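Local coordinates for YdhT protein (Bacillus subtilis, PDB 3CBW) that catalyses the random endo-hydrolysis of beta-1,4-mannosidic linkages in mannan, galactomannan and glucomannan, and so takes part in glucomannan degradation, at residues Gly74-Arg79 with Ser112-Asn117; Leu170-His175 with Val223-Ala228; Asp244-Asp249 with Leu267-Ala272. The protein carries 3 engineered substitutions. All coordinates share one frame; numbering follows the deposited sequence.

Contact 1. Residues Gly74-Arg79 with Ser112-Asn117; sequences GCDYAR and SLHLAN
The carboxylate of D76 meets S112 and H114 in a buried contact between two neighbouring parallel strands, 72-79 and 108-114. The backbone pairing around it is sparse. S112 N donates to C75 O at 3.1 Å, and Y77 N makes only a weak bond to S112 O. Towards H114, the D76 side chain takes over the pairing. Its CG stands anti to the backbone N (chi1 -168°), which brings both oxygens over to the other strand. OD1 of D76 receives H114 N at 2.9 Å through its syn lone pair. The same OD1 accepts A78 N from its own strand, which makes an Asx turn. OD2 of D76 is held by H114 ND1 at 2.6 Å and by S112 OG at 2.7 Å. These two donors come from opposite faces of the carboxylate plane. The bond to H114 lies close to the imidazole plane, and ring and carboxylate are turned 59° apart. Four donors thus fix the carboxylate, and the bond at ND1 fixes the rotation of the H114 ring. Strand 72-79, helix 96-104 and strand 108-114 form a beta-alpha-beta unit of the TIM barrel of glycosyl hydrolase family 26. H114 probably binds substrate, by analogy with relatives, so D76 would probably be a second-shell residue positioning it. Y49 and H175 meet the H114 ring, each edge-to-face. On the helix side of the strands, L113 CD2 lies 3.8 Å from Y77 CB, the two side chains running side by side. Helix 143-163 packs against both. Between the strands, A78 CB sits 3.5 Å from H114 O.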
ATOM      1  N   GLY A  74       2.226   8.459   0.102  1.00  7.77           N
ATOM      2  CA  GLY A  74       2.553   7.384  -0.806  1.00  7.58           C
ATOM      3  C   GLY A  74       3.282   7.812  -2.057  1.00  8.10           C
ATOM      4  O   GLY A  74       3.035   8.899  -2.597  1.00  8.21           O
ATOM      5  N   CYS A  75       4.163   6.931  -2.534  1.00  8.45           N
ATOM      6  CA  CYS A  75       4.777   7.070  -3.858  1.00  9.12           C
ATOM      7  C   CYS A  75       4.696   5.733  -4.566  1.00  8.78           C
ATOM      8  O   CYS A  75       4.677   4.685  -3.925  1.00  9.55           O
ATOM      9  CB  CYS A  75       6.248   7.508  -3.741  1.00  9.99           C
ATOM     10  SG  CYS A  75       7.291   7.366  -5.295  1.00  9.93           S
ATOM     11  N   ASP A  76       4.654   5.763  -5.893  1.00  8.25           N
ATOM     12  CA  ASP A  76       4.732   4.528  -6.666  1.00  8.50           C
ATOM     13  C   ASP A  76       5.943   4.644  -7.576  1.00  8.22           C
ATOM     14  O   ASP A  76       6.070   5.583  -8.353  1.00  8.78           O
ATOM     15  CB  ASP A  76       3.423   4.309  -7.430  1.00  8.64           C
ATOM     16  CG  ASP A  76       3.305   2.919  -8.021  1.00  8.80           C
ATOM     17  OD1 ASP A  76       4.183   2.510  -8.813  1.00  8.72           O
ATOM     18  OD2 ASP A  76       2.289   2.252  -7.708  1.00  8.75           O
ATOM     19  N   TYR A  77       6.865   3.701  -7.438  1.00  8.04           N
ATOM     20  CA  TYR A  77       8.094   3.714  -8.215  1.00  8.91           C
ATOM     21  C   TYR A  77       7.897   3.323  -9.685  1.00  8.89           C
ATOM     22  O   TYR A  77       8.776   3.600 -10.520  1.00  9.78           O
ATOM     23  CB  TYR A  77       9.060   2.685  -7.658  1.00  9.14           C
ATOM     24  CG  TYR A  77       9.834   2.955  -6.384  1.00  8.40           C
ATOM     25  CD1 TYR A  77      10.008   4.239  -5.845  1.00  8.93           C
ATOM     26  CD2 TYR A  77      10.493   1.900  -5.771  1.00  8.67           C
ATOM     27  CE1 TYR A  77      10.799   4.436  -4.699  1.00  8.79           C
ATOM     28  CE2 TYR A  77      11.289   2.082  -4.653  1.00  8.94           C
ATOM     29  CZ  TYR A  77      11.443   3.343  -4.118  1.00  8.93           C
ATOM     30  OH  TYR A  77      12.259   3.480  -3.019  1.00  9.51           O
ATOM     31  N   ALA A  78       6.808   2.623  -9.999  1.00  8.45           N
ATOM     32  CA  ALA A  78       6.740   1.908 -11.273  1.00  9.31           C
ATOM     33  C   ALA A  78       5.701   2.488 -12.212  1.00  9.16           C
ATOM     34  O   ALA A  78       4.504   2.485 -11.917  1.00 10.00           O
ATOM     35  CB  ALA A  78       6.503   0.429 -11.038  1.00  9.75           C
ATOM     36  N   ARG A  79       6.180   2.991 -13.351  1.00  9.60           N
ATOM     37  CA  ARG A  79       5.328   3.560 -14.364  1.00 10.30           C
ATOM     38  C   ARG A  79       5.139   2.495 -15.448  1.00 10.10           C
ATOM     39  O   ARG A  79       5.684   2.594 -16.551  1.00 10.68           O
ATOM     40  CB  ARG A  79       5.943   4.850 -14.922  1.00 10.89           C
ATOM     41  CG  ARG A  79       6.043   6.033 -13.903  1.00 12.69           C
ATOM     42  CD  ARG A  79       7.249   5.977 -12.931  1.00 13.44           C
ATOM     43  NE  ARG A  79       8.478   5.676 -13.662  1.00 13.53           N
ATOM     44  CZ  ARG A  79       9.255   6.570 -14.275  1.00 13.59           C
ATOM     45  NH1 ARG A  79       9.011   7.878 -14.185  1.00 13.79           N
ATOM     46  NH2 ARG A  79      10.312   6.148 -14.956  1.00 14.95           N
ATOM     47  N   SER A 112       3.939   1.701  -3.378  1.00  7.74           N
ATOM     48  CA  SER A 112       3.293   0.693  -4.224  1.00  7.57           C
ATOM     49  C   SER A 112       4.019   0.613  -5.557  1.00  7.65           C
ATOM     50  O   SER A 112       4.921   1.401  -5.821  1.00  8.03           O
ATOM     51  CB  SER A 112       1.812   1.023  -4.450  1.00  8.48           C
ATOM     52  OG  SER A 112       1.646   2.274  -5.107  1.00  9.21           O
ATOM     53  N   LEU A 113       3.625  -0.356  -6.380  1.00  7.77           N
ATOM     54  CA  LEU A 113       4.313  -0.618  -7.645  1.00  7.77           C
ATOM     55  C   LEU A 113       3.351  -0.980  -8.764  1.00  8.17           C
ATOM     56  O   LEU A 113       2.803  -2.086  -8.787  1.00  9.03           O
ATOM     57  CB  LEU A 113       5.286  -1.786  -7.490  1.00  8.13           C
ATOM     58  CG  LEU A 113       6.369  -1.681  -6.409  1.00  8.60           C
ATOM     59  CD1 LEU A 113       7.000  -3.024  -6.102  1.00  9.22           C
ATOM     60  CD2 LEU A 113       7.431  -0.673  -6.815  1.00  9.60           C
ATOM     61  N   HIS A 114       3.182  -0.079  -9.726  1.00  8.09           N
ATOM     62  CA  HIS A 114       2.448  -0.423 -10.956  1.00  8.23           C
ATOM     63  C   HIS A 114       3.399  -1.084 -11.951  1.00  8.07           C
ATOM     64  O   HIS A 114       3.737  -0.514 -12.992  1.00  9.04           O
ATOM     65  CB  HIS A 114       1.754   0.799 -11.539  1.00  8.52           C
ATOM     66  CG  HIS A 114       0.495   1.155 -10.812  1.00  8.60           C
ATOM     67  ND1 HIS A 114       0.480   1.522  -9.482  1.00  8.57           N
ATOM     68  CD2 HIS A 114      -0.797   1.173 -11.222  1.00 10.15           C
ATOM     69  CE1 HIS A 114      -0.766   1.764  -9.108  1.00  9.34           C
ATOM     70  NE2 HIS A 114      -1.559   1.565 -10.147  1.00 10.42           N
ATOM     71  N   LEU A 115       3.829  -2.305 -11.631  1.00  8.07           N
ATOM     72  CA  LEU A 115       4.899  -2.976 -12.358  1.00  8.97           C
ATOM     73  C   LEU A 115       4.574  -3.199 -13.815  1.00  8.73           C
ATOM     74  O   LEU A 115       3.488  -3.682 -14.152  1.00  8.89           O
ATOM     75  CB  LEU A 115       5.191  -4.340 -11.744  1.00  9.18           C
ATOM     76  CG  LEU A 115       5.788  -4.404 -10.341  1.00  9.36           C
ATOM     77  CD1 LEU A 115       5.866  -5.875  -9.911  1.00 10.81           C
ATOM     78  CD2 LEU A 115       7.169  -3.754 -10.323  1.00  9.14           C
ATOM     79  N   ALA A 116       5.544  -2.887 -14.673  1.00  8.87           N
ATOM     80  CA  ALA A 116       5.503  -3.345 -16.058  1.00  9.04           C
ATOM     81  C   ALA A 116       5.438  -4.868 -16.075  1.00  8.87           C
ATOM     82  O   ALA A 116       5.792  -5.536 -15.091  1.00  8.99           O
ATOM     83  CB  ALA A 116       6.714  -2.836 -16.817  1.00  9.79           C
ATOM     84  N   ASN A 117       4.987  -5.406 -17.205  1.00  9.63           N
ATOM     85  CA  ASN A 117       4.658  -6.811 -17.353  1.00  9.59           C
ATOM     86  C   ASN A 117       5.824  -7.562 -17.978  1.00 10.10           C
ATOM     87  O   ASN A 117       6.102  -7.401 -19.171  1.00 10.58           O
ATOM     88  CB  ASN A 117       3.434  -6.897 -18.259  1.00  9.94           C
ATOM     89  CG  ASN A 117       2.897  -8.290 -18.428  1.00  9.86           C
ATOM     90  OD1 ASN A 117       3.564  -9.285 -18.148  1.00 10.15           O
ATOM     91  ND2 ASN A 117       1.656  -8.367 -18.920  1.00 10.31           N
TER

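Contact 2. Residues Leu170-His175 with Val223-Ala228; sequences LFRPLH and VYSPDA
V223 N donates to F171 O at 2.9 Å, the direct backbone bond between the two segments. R172 has its strong polar partners on other strands: salt bridges from NH1 to D249 and from NH2 to the probable nucleophile E275, and a hydrogen bond from NE to Q110. Its chain starts extended and bends at chi3 (66°), which turns the guanidinium toward these groups. Beyond the backbone bond the chains are bridged by a water, which donates to P173 O and to V223 O, each at 2.8 Å. It fills the place of direct pairing where the strands run out. S225 is modelled in two conformers, so the contacts of its OG are tentative. In one conformer OG donates to the water at 2.9 Å and accepts a weak, long bond from R172 NH1, near the guanidinium plane at its edge. In that conformer S225 OG also lies 3.0 Å from H175 CB. The aliphatic part of R172 packs on the second segment. V223 CB lies 3.9 Å from R172 CB, and V223 CG1 touches R172 CG and CD. L170 CB meets V223 CG2 more loosely, at 4.4 Å. The segments are the ends of adjacent parallel strands, 169-172 and 220-224, and the loops that follow. Such C-terminal strand ends carry the active site of a TIM barrel. Here H175 probably helps to keep the nucleophile in position, as in other family 26 glycosidases.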
ATOM      1  N   LEU A 170       5.853   1.335   4.532  1.00  7.28           N
ATOM      2  CA  LEU A 170       4.703   0.489   4.249  1.00  7.24           C
ATOM      3  C   LEU A 170       4.837   0.066   2.787  1.00  7.42           C
ATOM      4  O   LEU A 170       4.661   0.880   1.880  1.00  8.03           O
ATOM      5  CB  LEU A 170       3.424   1.286   4.470  1.00  7.60           C
ATOM      6  CG  LEU A 170       3.139   1.719   5.910  1.00  7.91           C
ATOM      7  CD1 LEU A 170       2.028   2.766   5.982  1.00  8.83           C
ATOM      8  CD2 LEU A 170       2.804   0.518   6.789  1.00 10.33           C
ATOM      9  N   PHE A 171       5.176  -1.203   2.568  1.00  7.36           N
ATOM     10  CA  PHE A 171       5.497  -1.705   1.223  1.00  7.13           C
ATOM     11  C   PHE A 171       4.345  -2.570   0.755  1.00  6.92           C
ATOM     12  O   PHE A 171       4.021  -3.587   1.387  1.00  6.89           O
ATOM     13  CB  PHE A 171       6.804  -2.494   1.258  1.00  7.61           C
ATOM     14  CG  PHE A 171       7.271  -2.966  -0.086  1.00  6.53           C
ATOM     15  CD1 PHE A 171       7.573  -2.055  -1.087  1.00  8.83           C
ATOM     16  CD2 PHE A 171       7.459  -4.322  -0.334  1.00  7.45           C
ATOM     17  CE1 PHE A 171       8.017  -2.477  -2.329  1.00  9.65           C
ATOM     18  CE2 PHE A 171       7.924  -4.759  -1.573  1.00  8.24           C
ATOM     19  CZ  PHE A 171       8.202  -3.837  -2.580  1.00  9.21           C
ATOM     20  N   ARG A 172       3.696  -2.136  -0.319  1.00  6.95           N
ATOM     21  CA  ARG A 172       2.440  -2.736  -0.744  1.00  6.76           C
ATOM     22  C   ARG A 172       2.553  -3.198  -2.198  1.00  7.04           C
ATOM     23  O   ARG A 172       2.073  -2.520  -3.095  1.00  7.45           O
ATOM     24  CB  ARG A 172       1.315  -1.709  -0.562  1.00  6.97           C
ATOM     25  CG  ARG A 172      -0.083  -2.223  -0.888  1.00  7.43           C
ATOM     26  CD  ARG A 172      -1.124  -1.164  -0.557  1.00  8.15           C
ATOM     27  NE  ARG A 172      -1.047   0.032  -1.395  1.00  8.22           N
ATOM     28  CZ  ARG A 172      -1.806   0.281  -2.453  1.00  8.98           C
ATOM     29  NH1 ARG A 172      -2.730  -0.581  -2.849  1.00  9.49           N
ATOM     30  NH2 ARG A 172      -1.641   1.401  -3.124  1.00 10.10           N
ATOM     31  N   PRO A 173       3.175  -4.367  -2.428  1.00  7.17           N
ATOM     32  CA  PRO A 173       3.373  -4.884  -3.782  1.00  7.42           C
ATOM     33  C   PRO A 173       2.181  -5.718  -4.258  1.00  7.02           C
ATOM     34  O   PRO A 173       1.453  -6.296  -3.442  1.00  7.97           O
ATOM     35  CB  PRO A 173       4.575  -5.799  -3.611  1.00  7.91           C
ATOM     36  CG  PRO A 173       4.376  -6.395  -2.233  1.00  8.06           C
ATOM     37  CD  PRO A 173       3.771  -5.262  -1.409  1.00  7.70           C
ATOM     38  N   LEU A 174       1.996  -5.799  -5.576  1.00  7.11           N
ATOM     39  CA  LEU A 174       1.077  -6.781  -6.171  1.00  7.46           C
ATOM     40  C   LEU A 174      -0.342  -6.633  -5.638  1.00  7.78           C
ATOM     41  O   LEU A 174      -1.014  -7.613  -5.303  1.00  7.88           O
ATOM     42  CB  LEU A 174       1.588  -8.203  -5.949  1.00  8.28           C
ATOM     43  CG  LEU A 174       2.998  -8.529  -6.434  1.00  8.64           C
ATOM     44  CD1 LEU A 174       3.347  -9.937  -6.001  1.00 10.57           C
ATOM     45  CD2 LEU A 174       3.130  -8.382  -7.940  1.00  9.43           C
ATOM     46  N   HIS A 175      -0.814  -5.389  -5.610  1.00  7.06           N
ATOM     47  CA  HIS A 175      -2.122  -5.067  -5.050  1.00  7.26           C
ATOM     48  C   HIS A 175      -3.260  -5.396  -6.020  1.00  7.20           C
ATOM     49  O   HIS A 175      -3.045  -5.596  -7.223  1.00  7.34           O
ATOM     50  CB  HIS A 175      -2.149  -3.593  -4.644  1.00  7.48           C
ATOM     51  CG  HIS A 175      -1.977  -2.637  -5.779  1.00  7.23           C
ATOM     52  ND1 HIS A 175      -0.843  -2.590  -6.570  1.00  8.78           N
ATOM     53  CD2 HIS A 175      -2.778  -1.630  -6.202  1.00  7.98           C
ATOM     54  CE1 HIS A 175      -0.985  -1.622  -7.461  1.00  8.92           C
ATOM     55  NE2 HIS A 175      -2.139  -1.013  -7.249  1.00  8.59           N
ATOM     56  N   VAL A 223       2.381  -5.226   3.079  1.00  6.76           N
ATOM     57  CA  VAL A 223       0.936  -4.953   3.020  1.00  7.48           C
ATOM     58  C   VAL A 223       0.285  -5.767   1.899  1.00  7.54           C
ATOM     59  O   VAL A 223       0.723  -5.701   0.751  1.00  8.34           O
ATOM     60  CB  VAL A 223       0.666  -3.442   2.825  1.00  7.54           C
ATOM     61  CG1 VAL A 223      -0.826  -3.119   2.858  1.00  8.18           C
ATOM     62  CG2 VAL A 223       1.429  -2.612   3.878  1.00  8.08           C
ATOM     63  N   TYR A 224      -0.775  -6.509   2.240  1.00  6.72           N
ATOM     64  CA  TYR A 224      -1.551  -7.340   1.301  1.00  7.41           C
ATOM     65  C   TYR A 224      -2.875  -6.641   1.066  1.00  6.86           C
ATOM     66  O   TYR A 224      -3.641  -6.460   2.020  1.00  7.37           O
ATOM     67  CB  TYR A 224      -1.767  -8.705   1.955  1.00  7.78           C
ATOM     68  CG  TYR A 224      -2.801  -9.600   1.303  1.00  7.29           C
ATOM     69  CD1 TYR A 224      -2.501 -10.301   0.127  1.00  8.66           C
ATOM     70  CD2 TYR A 224      -4.063  -9.774   1.874  1.00  7.90           C
ATOM     71  CE1 TYR A 224      -3.436 -11.127  -0.476  1.00  8.17           C
ATOM     72  CE2 TYR A 224      -5.010 -10.604   1.259  1.00  7.76           C
ATOM     73  CZ  TYR A 224      -4.679 -11.276   0.098  1.00  8.11           C
ATOM     74  OH  TYR A 224      -5.589 -12.102  -0.512  1.00  9.36           O
ATOM     75  N   SER A 225      -3.161  -6.287  -0.190  1.00  7.12           N
ATOM     76  CA  SER A 225      -4.267  -5.371  -0.483  0.50  7.63           C
ATOM     77  C   SER A 225      -5.150  -5.799  -1.663  1.00  7.30           C
ATOM     78  O   SER A 225      -5.048  -5.254  -2.766  1.00  8.19           O
ATOM     79  CB  SER A 225      -3.748  -3.937  -0.679  0.50  8.32           C
ATOM     80  OG  SER A 225      -2.758  -3.860  -1.692  0.50  9.68           O
ATOM     81  N   PRO A 226      -6.066  -6.755  -1.426  1.00  7.42           N
ATOM     82  CA  PRO A 226      -7.075  -7.052  -2.436  1.00  7.74           C
ATOM     83  C   PRO A 226      -8.016  -5.873  -2.691  1.00  7.74           C
ATOM     84  O   PRO A 226      -8.131  -4.946  -1.868  1.00  7.96           O
ATOM     85  CB  PRO A 226      -7.868  -8.191  -1.810  1.00  8.18           C
ATOM     86  CG  PRO A 226      -7.555  -8.157  -0.343  1.00  9.74           C
ATOM     87  CD  PRO A 226      -6.205  -7.582  -0.212  1.00  7.64           C
ATOM     88  N   ASP A 227      -8.683  -5.921  -3.837  1.00  7.54           N
ATOM     89  CA  ASP A 227      -9.725  -4.965  -4.169  1.00  8.33           C
ATOM     90  C   ASP A 227     -11.035  -5.324  -3.462  1.00  8.20           C
ATOM     91  O   ASP A 227     -11.460  -6.484  -3.473  1.00  8.95           O
ATOM     92  CB  ASP A 227      -9.946  -4.989  -5.675  1.00  8.61           C
ATOM     93  CG  ASP A 227     -10.666  -3.778  -6.160  1.00 10.28           C
ATOM     94  OD1 ASP A 227      -9.969  -2.794  -6.469  1.00 12.42           O
ATOM     95  OD2 ASP A 227     -11.915  -3.807  -6.216  1.00 13.68           O
ATOM     96  N   ALA A 228     -11.710  -4.311  -2.917  1.00  8.33           N
ATOM     97  CA  ALA A 228     -12.990  -4.503  -2.228  1.00  8.77           C
ATOM     98  C   ALA A 228     -14.130  -4.915  -3.146  1.00  9.42           C
ATOM     99  O   ALA A 228     -15.118  -5.479  -2.686  1.00  9.98           O
ATOM    100  CB  ALA A 228     -13.377  -3.241  -1.486  1.00  9.40           C
TER
HETATM  101  O   HOH W   1      -0.688  -5.853  -1.699  1.00  9.55           O

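Contact 3. Residues Asp244-Asp249 with Leu267-Ala272; sequences DIVGLD and LNKPFA
V246 fills the space beside L267 and K269 where the chain leaves helix 261-265 and enters strand 271-278. Its CG1 rests 3.9 Å from K269 CB and also touches L267 CD1. The V246 and K269 side chains cross at about a right angle. K269 bends at chi2 (-76°), so that its CD passes near D244 O while its NZ goes on to the backbone oxygens of V243 and A240. P270 sets its ring against the start of the other strand, with CD 3.4 Å from D244 O. Beyond it the two chains pair as parallel strands. V246 N donates to P270 O, A272 N to V246 O and L248 N to A272 O, all at 2.9 to 3.0 Å. Side chains then alternate between the two faces. V246 and F271 share one face, where L264 of helix 261-265 covers them. F271 CG is anti to its backbone N (chi1 173°), and the ring reaches forward along strand 245-252. G247 CA lies obliquely beside the ring, 4.0 Å from F271 CE1. L248 CD1 meets the rim of this ring at CZ, 3.8 Å away and near the ring plane. On the other face A272 CB touches I245 CG2 at 4.2 Å. G247 CA packs tightly on A272 O there. Strand 245-252, helix 261-265 and strand 271-278 form a beta-alpha-beta unit of the barrel. The chemistry is mostly apolar. Backbone bonds and apolar packing hold the strands together. K269 NZ and D244 OD1 stay 5.4 Å apart. D244 instead accepts V15 N at OD1 and W222 N at OD2, so the two charges act through separate backbone partners and not as a pair.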
ATOM      1  N   ASP A 244       2.409  -8.296   7.007  1.00  6.96           N
ATOM      2  CA  ASP A 244       2.247  -7.570   8.268  1.00  7.35           C
ATOM      3  C   ASP A 244       0.866  -6.933   8.435  1.00  7.15           C
ATOM      4  O   ASP A 244       0.314  -6.922   9.542  1.00  7.71           O
ATOM      5  CB  ASP A 244       3.319  -6.480   8.392  1.00  7.28           C
ATOM      6  CG  ASP A 244       4.705  -7.057   8.541  1.00  7.88           C
ATOM      7  OD1 ASP A 244       4.923  -7.818   9.506  1.00  8.44           O
ATOM      8  OD2 ASP A 244       5.583  -6.751   7.705  1.00  7.69           O
ATOM      9  N   ILE A 245       0.332  -6.375   7.345  1.00  7.14           N
ATOM     10  CA  ILE A 245      -0.926  -5.622   7.362  1.00  7.21           C
ATOM     11  C   ILE A 245      -1.766  -6.106   6.207  1.00  6.96           C
ATOM     12  O   ILE A 245      -1.250  -6.305   5.107  1.00  6.95           O
ATOM     13  CB  ILE A 245      -0.668  -4.084   7.231  1.00  7.14           C
ATOM     14  CG1 ILE A 245       0.078  -3.563   8.465  1.00  8.25           C
ATOM     15  CG2 ILE A 245      -1.964  -3.292   6.997  1.00  7.22           C
ATOM     16  CD1 ILE A 245       0.559  -2.126   8.373  1.00  8.34           C
ATOM     17  N   VAL A 246      -3.052  -6.331   6.470  1.00  7.28           N
ATOM     18  CA  VAL A 246      -4.013  -6.655   5.415  1.00  7.58           C
ATOM     19  C   VAL A 246      -4.903  -5.446   5.174  1.00  7.15           C
ATOM     20  O   VAL A 246      -5.084  -4.604   6.065  1.00  7.46           O
ATOM     21  CB  VAL A 246      -4.871  -7.901   5.758  1.00  7.59           C
ATOM     22  CG1 VAL A 246      -3.975  -9.117   5.879  1.00  8.10           C
ATOM     23  CG2 VAL A 246      -5.695  -7.699   7.060  1.00  8.42           C
ATOM     24  N   GLY A 247      -5.478  -5.337   3.987  1.00  7.17           N
ATOM     25  CA  GLY A 247      -6.341  -4.200   3.762  1.00  7.62           C
ATOM     26  C   GLY A 247      -7.097  -4.265   2.470  1.00  7.48           C
ATOM     27  O   GLY A 247      -6.910  -5.175   1.672  1.00  8.31           O
ATOM     28  N   LEU A 248      -7.950  -3.270   2.263  1.00  7.78           N
ATOM     29  CA  LEU A 248      -8.760  -3.170   1.059  1.00  7.86           C
ATOM     30  C   LEU A 248      -8.456  -1.918   0.280  1.00  7.72           C
ATOM     31  O   LEU A 248      -8.399  -0.828   0.853  1.00  7.58           O
ATOM     32  CB  LEU A 248     -10.247  -3.150   1.421  1.00  8.44           C
ATOM     33  CG  LEU A 248     -10.790  -4.451   2.005  1.00  9.22           C
ATOM     34  CD1 LEU A 248     -12.169  -4.250   2.590  1.00 10.98           C
ATOM     35  CD2 LEU A 248     -10.830  -5.563   0.952  1.00 10.74           C
ATOM     36  N   ASP A 249      -8.283  -2.092  -1.027  1.00  7.58           N
ATOM     37  CA  ASP A 249      -8.377  -0.994  -1.975  1.00  8.06           C
ATOM     38  C   ASP A 249      -9.861  -0.836  -2.325  1.00  8.58           C
ATOM     39  O   ASP A 249     -10.465  -1.738  -2.903  1.00  9.26           O
ATOM     40  CB  ASP A 249      -7.569  -1.295  -3.231  1.00  8.01           C
ATOM     41  CG  ASP A 249      -6.057  -1.184  -3.017  1.00  7.85           C
ATOM     42  OD1 ASP A 249      -5.594  -1.159  -1.860  1.00  8.59           O
ATOM     43  OD2 ASP A 249      -5.329  -1.100  -4.034  1.00  8.61           O
ATOM     44  N   LEU A 267      -7.987 -12.738   9.683  1.00 12.71           N
ATOM     45  CA  LEU A 267      -6.630 -13.255   9.497  1.00 12.87           C
ATOM     46  C   LEU A 267      -5.692 -12.884  10.650  1.00 13.02           C
ATOM     47  O   LEU A 267      -4.529 -13.288  10.673  1.00 13.82           O
ATOM     48  CB  LEU A 267      -6.080 -12.772   8.151  1.00 12.19           C
ATOM     49  CG  LEU A 267      -6.843 -13.286   6.923  1.00 12.49           C
ATOM     50  CD1 LEU A 267      -6.280 -12.672   5.634  1.00 12.65           C
ATOM     51  CD2 LEU A 267      -6.825 -14.816   6.852  1.00 14.95           C
ATOM     52  N   ASN A 268      -6.196 -12.116  11.609  1.00 13.49           N
ATOM     53  CA  ASN A 268      -5.412 -11.687  12.769  1.00 14.15           C
ATOM     54  C   ASN A 268      -4.166 -10.873  12.381  1.00 13.13           C
ATOM     55  O   ASN A 268      -3.066 -11.091  12.888  1.00 13.88           O
ATOM     56  CB  ASN A 268      -5.056 -12.880  13.680  1.00 15.54           C
ATOM     57  CG  ASN A 268      -4.678 -12.452  15.089  1.00 18.46           C
ATOM     58  OD1 ASN A 268      -5.159 -11.433  15.595  1.00 21.21           O
ATOM     59  ND2 ASN A 268      -3.811 -13.229  15.731  1.00 21.08           N
ATOM     60  N   LYS A 269      -4.360  -9.946  11.447  1.00 11.25           N
ATOM     61  CA  LYS A 269      -3.361  -8.943  11.099  1.00 10.16           C
ATOM     62  C   LYS A 269      -4.065  -7.599  11.174  1.00  9.25           C
ATOM     63  O   LYS A 269      -5.271  -7.528  10.912  1.00  9.46           O
ATOM     64  CB  LYS A 269      -2.859  -9.140   9.663  1.00 10.17           C
ATOM     65  CG  LYS A 269      -2.175 -10.473   9.389  1.00 10.27           C
ATOM     66  CD  LYS A 269      -0.772 -10.533   9.961  1.00  9.52           C
ATOM     67  CE  LYS A 269      -0.100 -11.858   9.635  1.00 10.66           C
ATOM     68  NZ  LYS A 269       1.345 -11.810  10.053  1.00  9.98           N
ATOM     69  N   PRO A 270      -3.333  -6.523  11.512  1.00  8.62           N
ATOM     70  CA  PRO A 270      -3.932  -5.193  11.467  1.00  8.50           C
ATOM     71  C   PRO A 270      -4.507  -4.923  10.078  1.00  7.95           C
ATOM     72  O   PRO A 270      -3.940  -5.365   9.068  1.00  8.47           O
ATOM     73  CB  PRO A 270      -2.754  -4.259  11.792  1.00  8.96           C
ATOM     74  CG  PRO A 270      -1.865  -5.097  12.630  1.00 10.01           C
ATOM     75  CD  PRO A 270      -1.941  -6.470  11.993  1.00  9.09           C
ATOM     76  N   PHE A 271      -5.613  -4.179  10.048  1.00  8.01           N
ATOM     77  CA  PHE A 271      -6.385  -3.911   8.841  1.00  7.99           C
ATOM     78  C   PHE A 271      -6.334  -2.425   8.478  1.00  7.30           C
ATOM     79  O   PHE A 271      -6.424  -1.570   9.357  1.00  7.68           O
ATOM     80  CB  PHE A 271      -7.852  -4.330   9.068  1.00  8.30           C
ATOM     81  CG  PHE A 271      -8.768  -3.947   7.940  1.00  7.44           C
ATOM     82  CD1 PHE A 271      -8.980  -4.808   6.873  1.00  8.44           C
ATOM     83  CD2 PHE A 271      -9.383  -2.694   7.919  1.00  9.08           C
ATOM     84  CE1 PHE A 271      -9.793  -4.417   5.818  1.00  9.00           C
ATOM     85  CE2 PHE A 271     -10.181  -2.301   6.863  1.00 10.02           C
ATOM     86  CZ  PHE A 271     -10.396  -3.155   5.827  1.00  9.48           C
ATOM     87  N   ALA A 272      -6.221  -2.133   7.185  1.00  7.33           N
ATOM     88  CA  ALA A 272      -6.243  -0.753   6.704  1.00  7.36           C
ATOM     89  C   ALA A 272      -7.039  -0.622   5.423  1.00  7.43           C
ATOM     90  O   ALA A 272      -7.238  -1.604   4.701  1.00  7.49           O
ATOM     91  CB  ALA A 272      -4.823  -0.260   6.478  1.00  7.80           C
TER

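Overall arrangement
From the N terminus, contact 1 comes first and joins strand 72-79 to strand 108-114 across helix 96-104. Contact 2 closes a longer loop, from 170-175 to 223-228, that includes helix 194-214. Contact 3 closes the shortest, from 244-249 to 267-272. The three follow in series, and none nests in or crosses another. All belong to one curled parallel sheet. Contacts 1 and 2 meet where strands 108-114 and 169-172 are neighbours, with L113 packed on F171. Contacts 2 and 3 meet between strands 220-224 and 245-252, and A228 N probably donates a hydrogen bond to D249 O. Contacts 1 and 3 do not touch and lie on opposite sides of the chain's centre.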